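PDB 2GM3: universal stress protein A-like protein from Arabidopsis thaliana, which binds AMP as a universal stress protein of the nucleotide-binding HUP class, though its wider cellular role is not established. Local coordinates for residues A11-T16 with N22-C27; K18-P23 with K82-H87; C27-E32 with A165-S170. One frame throughout, in Å; residues are numbered along the deposited sequence.

Interaction 1. Residues A11-T16 with N22-C27. With AMP (adenosine monophosphate), chain G.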
loop_
_atom_site.group_PDB
_atom_site.type_symbol
_atom_site.label_atom_id
_atom_site.label_comp_id
_atom_site.label_asym_id
_atom_site.label_seq_id
_atom_site.Cartn_x
_atom_site.Cartn_y
_atom_site.Cartn_z
ATOM N N ALA A 11 10.715 2.558 1.787
ATOM C CA ALA A 11 11.908 1.940 1.292
ATOM C C ALA A 11 12.452 2.856 0.200
ATOM O O ALA A 11 11.788 3.080 -0.819
ATOM C CB ALA A 11 11.564 0.567 0.740
ATOM N N VAL A 12 13.656 3.389 0.404
ATOM C CA VAL A 12 14.224 4.384 -0.513
ATOM C C VAL A 12 15.534 3.895 -1.102
ATOM O O VAL A 12 16.352 3.240 -0.426
ATOM C CB VAL A 12 14.406 5.776 0.157
ATOM C CG1 VAL A 12 13.059 6.316 0.718
ATOM C CG2 VAL A 12 15.428 5.745 1.252
ATOM N N ASN A 13 15.719 4.178 -2.384
ATOM C CA ASN A 13 16.945 3.809 -3.064
ATOM C C ASN A 13 17.410 4.918 -4.014
ATOM O O ASN A 13 16.684 5.902 -4.252
ATOM C CB ASN A 13 16.749 2.502 -3.808
ATOM C CG ASN A 13 15.727 2.616 -4.907
ATOM O OD1 ASN A 13 14.641 3.211 -4.737
ATOM N ND2 ASN A 13 16.054 2.043 -6.046
ATOM N N ALA A 14 18.626 4.743 -4.531
ATOM C CA ALA A 14 19.273 5.732 -5.365
ATOM C C ALA A 14 18.850 5.565 -6.819
ATOM O O ALA A 14 18.547 4.475 -7.236
ATOM C CB ALA A 14 20.803 5.619 -5.220
ATOM N N SER A 15 18.843 6.643 -7.586
ATOM C CA SER A 15 18.553 6.551 -9.001
ATOM C C SER A 15 19.764 6.026 -9.740
ATOM O O SER A 15 20.896 6.285 -9.329
ATOM C CB SER A 15 18.184 7.907 -9.567
ATOM O OG SER A 15 18.413 7.902 -10.956
ATOM N N THR A 16 19.531 5.296 -10.830
ATOM C CA THR A 16 20.640 4.848 -11.685
ATOM C C THR A 16 20.788 5.702 -12.952
ATOM O O THR A 16 21.780 5.567 -13.660
ATOM C CB THR A 16 20.576 3.340 -12.050
ATOM O OG1 THR A 16 19.410 3.090 -12.833
ATOM C CG2 THR A 16 20.523 2.470 -10.790
ATOM N N ASN A 22 20.825 11.552 -6.068
ATOM C CA ASN A 22 19.381 11.562 -6.219
ATOM C C ASN A 22 18.712 10.262 -5.849
ATOM O O ASN A 22 19.240 9.184 -6.177
ATOM C CB ASN A 22 19.057 11.932 -7.636
ATOM C CG ASN A 22 19.580 13.258 -7.952
ATOM O OD1 ASN A 22 19.410 14.173 -7.166
ATOM N ND2 ASN A 22 20.291 13.377 -9.053
ATOM N N PRO A 23 17.544 10.351 -5.170
ATOM C CA PRO A 23 16.683 9.161 -4.963
ATOM C C PRO A 23 16.149 8.657 -6.292
ATOM O O PRO A 23 16.073 9.412 -7.253
ATOM C CB PRO A 23 15.514 9.722 -4.168
ATOM C CG PRO A 23 15.493 11.243 -4.567
ATOM C CD PRO A 23 16.957 11.575 -4.598
ATOM N N SER A 24 15.779 7.389 -6.354
ATOM C CA SER A 24 15.112 6.861 -7.549
ATOM C C SER A 24 13.804 7.625 -7.758
ATOM O O SER A 24 13.165 8.047 -6.785
ATOM C CB SER A 24 14.860 5.361 -7.393
ATOM O OG SER A 24 13.801 5.072 -6.501
ATOM N N ILE A 25 13.416 7.808 -9.010
ATOM C CA ILE A 25 12.146 8.434 -9.334
ATOM C C ILE A 25 10.984 7.752 -8.608
ATOM O O ILE A 25 10.095 8.417 -8.088
ATOM C CB ILE A 25 11.874 8.452 -10.834
ATOM C CG1 ILE A 25 13.037 9.079 -11.605
ATOM C CG2 ILE A 25 10.641 9.264 -11.113
ATOM C CD1 ILE A 25 13.029 8.701 -13.059
ATOM N N SER A 26 11.035 6.430 -8.505
ATOM C CA SER A 26 9.899 5.719 -7.981
ATOM C C SER A 26 9.729 5.903 -6.463
ATOM O O SER A 26 8.615 6.115 -5.958
ATOM C CB SER A 26 9.926 4.245 -8.408
ATOM O OG SER A 26 10.964 3.552 -7.764
ATOM N N CYS A 27 10.822 5.838 -5.727
ATOM C CA CYS A 27 10.703 5.934 -4.283
ATOM C C CYS A 27 10.472 7.381 -3.909
ATOM O O CYS A 27 9.860 7.655 -2.901
ATOM C CB CYS A 27 11.908 5.343 -3.559
ATOM S SG CYS A 27 13.348 6.461 -3.450
HETATM P P AMP G . 10.700 -2.256 -8.163
HETATM O O1P AMP G . 12.006 -2.813 -8.072
HETATM O O2P AMP G . 10.509 -1.307 -9.286
HETATM O O3P AMP G . 9.572 -3.163 -8.043
HETATM O "O5'" AMP G . 10.473 -1.320 -6.894
HETATM C "C5'" AMP G . 11.263 -0.166 -6.719
HETATM C "C4'" AMP G . 11.125 0.204 -5.266
HETATM O "O4'" AMP G . 11.754 -0.790 -4.388
HETATM C "C3'" AMP G . 11.797 1.505 -4.930
HETATM O "O3'" AMP G . 10.877 2.582 -5.271
HETATM C "C2'" AMP G . 11.953 1.371 -3.424
HETATM O "O2'" AMP G . 10.726 1.751 -2.800
HETATM C "C1'" AMP G . 12.216 -0.118 -3.227
HETATM N N9 AMP G . 13.672 -0.350 -3.291
HETATM C C8 AMP G . 14.409 -0.749 -4.354
HETATM N N7 AMP G . 15.700 -0.834 -3.989
HETATM C C5 AMP G . 15.779 -0.531 -2.687
HETATM C C6 AMP G . 16.811 -0.461 -1.746
HETATM N N6 AMP G . 18.071 -0.722 -2.043
HETATM N N1 AMP G . 16.511 -0.101 -0.504
HETATM C C2 AMP G . 15.285 0.192 -0.121
HETATM N N3 AMP G . 14.269 0.135 -0.971
HETATM C C4 AMP G . 14.489 -0.224 -2.251
#
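N13 sets its amide oxygen over the start of the helix that follows, OD1 accepting a hydrogen bond from S24 OG at 2.7 Å, with the hydroxyl standing above the carbonyl plane, 41° out of it. CG is lodged between N13's own backbone N and carbonyl carbon (chi1 64°), a torsion that brings OD1 to S24 while CB stays against the adenine of AMP, 3.4 Å from C5. The same S24 OG takes a hydrogen bond from C27 N, which makes S24 the N-cap of helix 25-39: one hydroxyl joins the binding loop to the first helical turn. Backbone bonds pin the loop further. S24 N gives its hydrogen to N13 O at 2.7 Å and S15 N to N22 O at 2.9 Å, with a single beta bridge between A14 and P23. In the parallel alpha/beta fold of the universal stress proteins, this is the passage from strand 6-11 into the next helix, and it lines the nucleotide pocket. AMP O2' donates to A11 O at 2.6 Å and AMP O3' to S26 OG at 2.7 Å, S26 OG also being bonded to the C-terminal D175. C27 points its side chain at the loop, where N13 N donates to C27 SG at 3.5 Å, a somewhat bent bond (158°), and CB of V12 rests on the same sulfur at 3.8 Å. Behind V12 and C27 lies F92 of helix 81-99, and V12 O accepts from H52 ND1.

Interaction 2. Residues K18-P23 with K82-H87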
loop_
_atom_site.group_PDB
_atom_site.type_symbol
_atom_site.label_atom_id
_atom_site.label_comp_id
_atom_site.label_asym_id
_atom_site.label_seq_id
_atom_site.Cartn_x
_atom_site.Cartn_y
_atom_site.Cartn_z
ATOM N N LYS A 18 19.431 9.299 -12.899
ATOM C CA LYS A 18 19.659 10.618 -12.315
ATOM C C LYS A 18 21.029 10.588 -11.666
ATOM O O LYS A 18 21.371 9.614 -10.999
ATOM C CB LYS A 18 18.598 10.966 -11.256
ATOM C CG LYS A 18 17.166 11.081 -11.802
ATOM C CD LYS A 18 16.283 12.019 -10.983
ATOM C CE LYS A 18 15.767 13.178 -11.893
ATOM N NZ LYS A 18 15.081 14.284 -11.112
ATOM N N ASP A 19 21.816 11.640 -11.869
ATOM C CA ASP A 19 23.070 11.763 -11.147
ATOM C C ASP A 19 22.909 11.612 -9.614
ATOM O O ASP A 19 21.857 11.864 -9.020
ATOM C CB ASP A 19 23.829 13.037 -11.539
ATOM C CG ASP A 19 24.844 12.786 -12.654
ATOM O OD1 ASP A 19 25.083 11.599 -12.973
ATOM O OD2 ASP A 19 25.412 13.762 -13.215
ATOM N N TYR A 20 23.979 11.153 -9.000
ATOM C CA TYR A 20 24.042 10.932 -7.581
ATOM C C TYR A 20 24.159 12.311 -6.894
ATOM O O TYR A 20 24.712 13.265 -7.479
ATOM C CB TYR A 20 25.239 9.945 -7.375
ATOM C CG TYR A 20 26.411 10.366 -6.502
ATOM C CD1 TYR A 20 27.334 11.289 -6.957
ATOM C CD2 TYR A 20 26.620 9.792 -5.229
ATOM C CE1 TYR A 20 28.412 11.678 -6.168
ATOM C CE2 TYR A 20 27.706 10.170 -4.420
ATOM C CZ TYR A 20 28.589 11.119 -4.897
ATOM O OH TYR A 20 29.695 11.523 -4.149
ATOM N N PRO A 21 23.649 12.413 -5.660
ATOM C CA PRO A 21 22.954 11.380 -4.895
ATOM C C PRO A 21 21.407 11.342 -4.890
ATOM O O PRO A 21 20.778 11.056 -3.848
ATOM C CB PRO A 21 23.596 11.511 -3.493
ATOM C CG PRO A 21 24.468 12.831 -3.565
ATOM C CD PRO A 21 23.997 13.549 -4.803
ATOM N N ASN A 22 20.825 11.552 -6.068
ATOM C CA ASN A 22 19.381 11.562 -6.219
ATOM C C ASN A 22 18.712 10.262 -5.849
ATOM O O ASN A 22 19.240 9.184 -6.177
ATOM C CB ASN A 22 19.057 11.932 -7.636
ATOM C CG ASN A 22 19.580 13.258 -7.952
ATOM O OD1 ASN A 22 19.410 14.173 -7.166
ATOM N ND2 ASN A 22 20.291 13.377 -9.053
ATOM N N PRO A 23 17.544 10.351 -5.170
ATOM C CA PRO A 23 16.683 9.161 -4.963
ATOM C C PRO A 23 16.149 8.657 -6.292
ATOM O O PRO A 23 16.073 9.412 -7.253
ATOM C CB PRO A 23 15.514 9.722 -4.168
ATOM C CG PRO A 23 15.493 11.243 -4.567
ATOM C CD PRO A 23 16.957 11.575 -4.598
ATOM N N LYS A 82 27.892 3.290 0.778
ATOM C CA LYS A 82 27.683 3.834 2.112
ATOM C C LYS A 82 27.300 5.303 2.003
ATOM O O LYS A 82 26.303 5.736 2.568
ATOM C CB LYS A 82 28.934 3.660 2.955
ATOM C CG LYS A 82 29.029 2.276 3.585
ATOM C CD LYS A 82 30.246 2.145 4.503
ATOM C CE LYS A 82 30.149 0.869 5.321
ATOM N NZ LYS A 82 31.448 0.495 6.000
ATOM N N ALA A 83 28.081 6.056 1.235
ATOM C CA ALA A 83 27.847 7.477 1.081
ATOM C C ALA A 83 26.594 7.724 0.257
ATOM O O ALA A 83 25.784 8.549 0.623
ATOM C CB ALA A 83 29.061 8.162 0.469
ATOM N N LYS A 84 26.454 7.029 -0.864
ATOM C CA LYS A 84 25.215 7.071 -1.648
ATOM C C LYS A 84 24.053 6.809 -0.709
ATOM O O LYS A 84 23.050 7.494 -0.754
ATOM C CB LYS A 84 25.244 6.076 -2.820
ATOM C CG LYS A 84 25.618 6.747 -4.164
ATOM C CD LYS A 84 26.639 5.955 -5.020
ATOM C CE LYS A 84 26.515 6.337 -6.507
ATOM N NZ LYS A 84 27.733 6.116 -7.389
ATOM N N GLY A 85 24.241 5.877 0.216
ATOM C CA GLY A 85 23.213 5.598 1.193
ATOM C C GLY A 85 22.837 6.769 2.103
ATOM O O GLY A 85 21.638 7.107 2.234
ATOM N N LEU A 86 23.838 7.357 2.754
ATOM C CA LEU A 86 23.596 8.396 3.742
ATOM C C LEU A 86 22.983 9.646 3.084
ATOM O O LEU A 86 22.038 10.217 3.603
ATOM C CB LEU A 86 24.901 8.733 4.529
ATOM C CG LEU A 86 25.486 7.613 5.396
ATOM C CD1 LEU A 86 26.845 7.954 5.984
ATOM C CD2 LEU A 86 24.539 7.243 6.527
ATOM N N HIS A 87 23.525 10.045 1.937
ATOM C CA HIS A 87 23.047 11.224 1.192
ATOM C C HIS A 87 21.569 11.052 0.841
ATOM O O HIS A 87 20.774 11.975 0.845
ATOM C CB HIS A 87 23.792 11.363 -0.140
ATOM C CG HIS A 87 25.087 12.107 -0.059
ATOM N ND1 HIS A 87 25.219 13.318 0.587
ATOM C CD2 HIS A 87 26.304 11.833 -0.590
ATOM C CE1 HIS A 87 26.467 13.747 0.470
ATOM N NE2 HIS A 87 27.141 12.871 -0.253
#
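The loop 18-23 comes up to the side of helix 81-99 without any backbone bond between them, P21 and K84 lying nearest with their CA atoms 5.9 Å apart, and a cis peptide bond joins Y20 to P21. That bond folds the proline back beside the tyrosine, with P21 CG above one face of the Y20 ring, offset toward its rim. Both side chains then meet the helix. K84 runs across Y20 at about a right angle, setting its CG against the ring edge at CD2, 3.4 Å away, and its CE 3.7 Å from the same atom; a bend at chi2 (136°) brings the aliphatic chain round to the tyrosine. The phenol oxygen reaches past this contact to bond with R78 O, while K84 NZ makes a weak hydrogen bond to Q79 O. One helical turn on, P21 packs on H87: CG sits over a face of the imidazole, 3.9 Å from its centroid and 29° off the normal, a CH-pi contact. Beside it, P21 CB lies 3.4 Å from H87 CB. No hydrogen bond crosses, and the partners lie at the protein surface. P23, further along the loop, carries the packing inward to L88, F91 and F92. Apolar packing of this kind fastens the long connection after the first strand of the universal stress protein fold onto a neighbouring helix, with the K84 side chain about 10 Å from the bound AMP.

Interaction 3. Residues C27-E32 with A165-S170. With AMP (adenosine monophosphate), chain G.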
loop_
_atom_site.group_PDB
_atom_site.type_symbol
_atom_site.label_atom_id
_atom_site.label_comp_id
_atom_site.label_asym_id
_atom_site.label_seq_id
_atom_site.Cartn_x
_atom_site.Cartn_y
_atom_site.Cartn_z
ATOM N N CYS A 27 10.822 5.838 -5.727
ATOM C CA CYS A 27 10.703 5.934 -4.283
ATOM C C CYS A 27 10.472 7.381 -3.909
ATOM O O CYS A 27 9.860 7.655 -2.901
ATOM C CB CYS A 27 11.908 5.343 -3.559
ATOM S SG CYS A 27 13.348 6.461 -3.450
ATOM N N LYS A 28 10.912 8.302 -4.738
ATOM C CA LYS A 28 10.691 9.696 -4.505
ATOM C C LYS A 28 9.207 9.994 -4.682
ATOM O O LYS A 28 8.573 10.656 -3.832
ATOM C CB LYS A 28 11.510 10.530 -5.494
ATOM C CG LYS A 28 11.705 11.979 -5.055
ATOM C CD LYS A 28 12.510 12.814 -6.083
ATOM C CE LYS A 28 12.189 14.289 -5.918
ATOM N NZ LYS A 28 13.128 15.174 -6.697
ATOM N N ARG A 29 8.661 9.521 -5.798
ATOM C CA ARG A 29 7.251 9.642 -6.059
ATOM C C ARG A 29 6.457 8.992 -4.932
ATOM O O ARG A 29 5.504 9.583 -4.403
ATOM C CB ARG A 29 6.888 9.020 -7.419
ATOM C CG ARG A 29 5.397 8.928 -7.640
ATOM C CD ARG A 29 4.772 10.341 -7.597
ATOM N NE ARG A 29 5.559 11.248 -8.407
ATOM C CZ ARG A 29 5.855 12.490 -8.072
ATOM N NH1 ARG A 29 5.401 13.010 -6.930
ATOM N NH2 ARG A 29 6.611 13.209 -8.884
ATOM N N ALA A 30 6.891 7.791 -4.547
ATOM C CA ALA A 30 6.253 7.056 -3.466
ATOM C C ALA A 30 6.208 7.850 -2.151
ATOM O O ALA A 30 5.174 7.912 -1.491
ATOM C CB ALA A 30 6.967 5.761 -3.255
ATOM N N PHE A 31 7.347 8.426 -1.786
ATOM C CA PHE A 31 7.460 9.241 -0.583
ATOM C C PHE A 31 6.598 10.492 -0.694
ATOM O O PHE A 31 5.808 10.766 0.184
ATOM C CB PHE A 31 8.902 9.669 -0.398
ATOM C CG PHE A 31 9.131 10.582 0.767
ATOM C CD1 PHE A 31 9.375 10.051 2.042
ATOM C CD2 PHE A 31 9.217 11.970 0.574
ATOM C CE1 PHE A 31 9.620 10.894 3.110
ATOM C CE2 PHE A 31 9.488 12.816 1.641
ATOM C CZ PHE A 31 9.699 12.278 2.909
ATOM N N GLU A 32 6.743 11.244 -1.766
ATOM C CA GLU A 32 5.978 12.483 -1.898
ATOM C C GLU A 32 4.467 12.254 -1.933
ATOM O O GLU A 32 3.709 13.019 -1.372
ATOM C CB GLU A 32 6.403 13.283 -3.131
ATOM C CG GLU A 32 7.883 13.642 -3.031
ATOM C CD GLU A 32 8.351 14.678 -4.025
ATOM O OE1 GLU A 32 7.788 14.774 -5.144
ATOM O OE2 GLU A 32 9.317 15.389 -3.657
ATOM N N ALA A 165 3.114 9.093 -15.377
ATOM C CA ALA A 165 3.475 8.881 -16.766
ATOM C C ALA A 165 4.582 9.841 -17.206
ATOM O O ALA A 165 5.485 9.465 -17.969
ATOM C CB ALA A 165 2.244 9.056 -17.670
ATOM N N ASP A 166 4.511 11.084 -16.733
ATOM C CA ASP A 166 5.392 12.128 -17.266
ATOM C C ASP A 166 6.781 12.122 -16.630
ATOM O O ASP A 166 7.638 12.925 -17.000
ATOM C CB ASP A 166 4.746 13.529 -17.199
ATOM C CG ASP A 166 4.568 14.032 -15.761
ATOM O OD1 ASP A 166 4.011 15.145 -15.578
ATOM O OD2 ASP A 166 4.995 13.323 -14.823
ATOM N N GLU A 167 7.008 11.226 -15.680
ATOM C CA GLU A 167 8.333 11.082 -15.084
ATOM C C GLU A 167 8.878 9.669 -15.262
ATOM O O GLU A 167 9.933 9.343 -14.752
ATOM C CB GLU A 167 8.307 11.451 -13.602
ATOM C CG GLU A 167 7.512 10.474 -12.797
ATOM C CD GLU A 167 7.372 10.847 -11.353
ATOM O OE1 GLU A 167 6.419 10.310 -10.742
ATOM O OE2 GLU A 167 8.192 11.663 -10.845
ATOM N N THR A 168 8.136 8.835 -15.976
ATOM C CA THR A 168 8.561 7.486 -16.283
ATOM C C THR A 168 9.519 7.532 -17.478
ATOM O O THR A 168 9.152 8.047 -18.526
ATOM C CB THR A 168 7.338 6.607 -16.570
ATOM O OG1 THR A 168 6.500 6.616 -15.415
ATOM C CG2 THR A 168 7.754 5.157 -16.875
ATOM N N PRO A 169 10.758 7.016 -17.304
ATOM C CA PRO A 169 11.736 7.071 -18.388
ATOM C C PRO A 169 11.309 6.121 -19.494
ATOM O O PRO A 169 10.588 5.152 -19.236
ATOM C CB PRO A 169 13.042 6.588 -17.736
ATOM C CG PRO A 169 12.785 6.551 -16.259
ATOM C CD PRO A 169 11.309 6.339 -16.109
ATOM N N SER A 170 11.733 6.398 -20.718
ATOM C CA SER A 170 11.270 5.607 -21.848
ATOM C C SER A 170 11.515 4.110 -21.617
ATOM O O SER A 170 10.701 3.281 -22.006
ATOM C CB SER A 170 11.866 6.109 -23.155
ATOM O OG SER A 170 13.276 6.209 -23.054
HETATM P P AMP G . 10.700 -2.256 -8.163
HETATM O O1P AMP G . 12.006 -2.813 -8.072
HETATM O O2P AMP G . 10.509 -1.307 -9.286
HETATM O O3P AMP G . 9.572 -3.163 -8.043
HETATM O "O5'" AMP G . 10.473 -1.320 -6.894
HETATM C "C5'" AMP G . 11.263 -0.166 -6.719
HETATM C "C4'" AMP G . 11.125 0.204 -5.266
HETATM O "O4'" AMP G . 11.754 -0.790 -4.388
HETATM C "C3'" AMP G . 11.797 1.505 -4.930
HETATM O "O3'" AMP G . 10.877 2.582 -5.271
HETATM C "C2'" AMP G . 11.953 1.371 -3.424
HETATM O "O2'" AMP G . 10.726 1.751 -2.800
HETATM C "C1'" AMP G . 12.216 -0.118 -3.227
HETATM N N9 AMP G . 13.672 -0.350 -3.291
HETATM C C8 AMP G . 14.409 -0.749 -4.354
HETATM N N7 AMP G . 15.700 -0.834 -3.989
HETATM C C5 AMP G . 15.779 -0.531 -2.687
HETATM C C6 AMP G . 16.811 -0.461 -1.746
HETATM N N6 AMP G . 18.071 -0.722 -2.043
HETATM N N1 AMP G . 16.511 -0.101 -0.504
HETATM C C2 AMP G . 15.285 0.192 -0.121
HETATM N N3 AMP G . 14.269 0.135 -0.971
HETATM C C4 AMP G . 14.489 -0.224 -2.251
#
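Helix 25-39, whose first turn helps to form the AMP pocket, is tied to the chain that follows strand 158-162, and the tie is a salt bridge between R29 and E167. The guanidinium presents its side, NE and NH2 together, to the carboxylate, so that each nitrogen meets a different oxygen. R29 NE donates to OE1 of E167 at 2.7 Å, almost perfectly straight at 178°, with the oxygen in the guanidinium plane and offering its syn lone pair. The second bond, R29 NH2 to E167 OE2 at 3.0 Å, is less regular: the nitrogen meets the syn side but stands out of the carboxylate plane, in keeping with the 31° between the two flat groups. R29 leaves the helix with CG anti to the backbone N (chi1 171°), then bends at chi2 and chi3, curling the chain so that CB, CG and CD all pass close to OE1. Opposite charge comes also from within the helix, where R29 NH1 forms a longer salt bridge with OE1 of E32, 3.5 Å away, completing a three-residue network. OE1 of E167 is further bonded to N164 N, and the side chain of R29 also touches I161 of strand 158-162. Replacing R29 by an alanine removes the guanidinium, which would probably leave the carboxylates of E167 and E32 without the positive charge they share. With E167 along the NE and NH2 side and E32 at NH1, the guanidinium is probably held in its rotation, and its charge in turn probably steadies the ionised form of E167.

In the fold
All three contacts converge on helix 25-39 and the loop that leads into it. Interaction 1 supplies part of the AMP site, A11 and S26 gripping the ribose hydroxyls; interaction 2 begins on the same loop, shares N22 and P23 with it, and has its centre 8 Å from that of interaction 1. Interaction 3 continues down the helix from C27, its centre 9 Å from that of interaction 1, and the two touch where I25 CG2 packs 3.4 Å from E167 OE2. Interactions 2 and 3 are about 17 Å apart, centre to centre, yet P23 CG meets K28 CD at 3.7 Å. The pocket segment is flanked by two surface contacts, one apolar and one ionic.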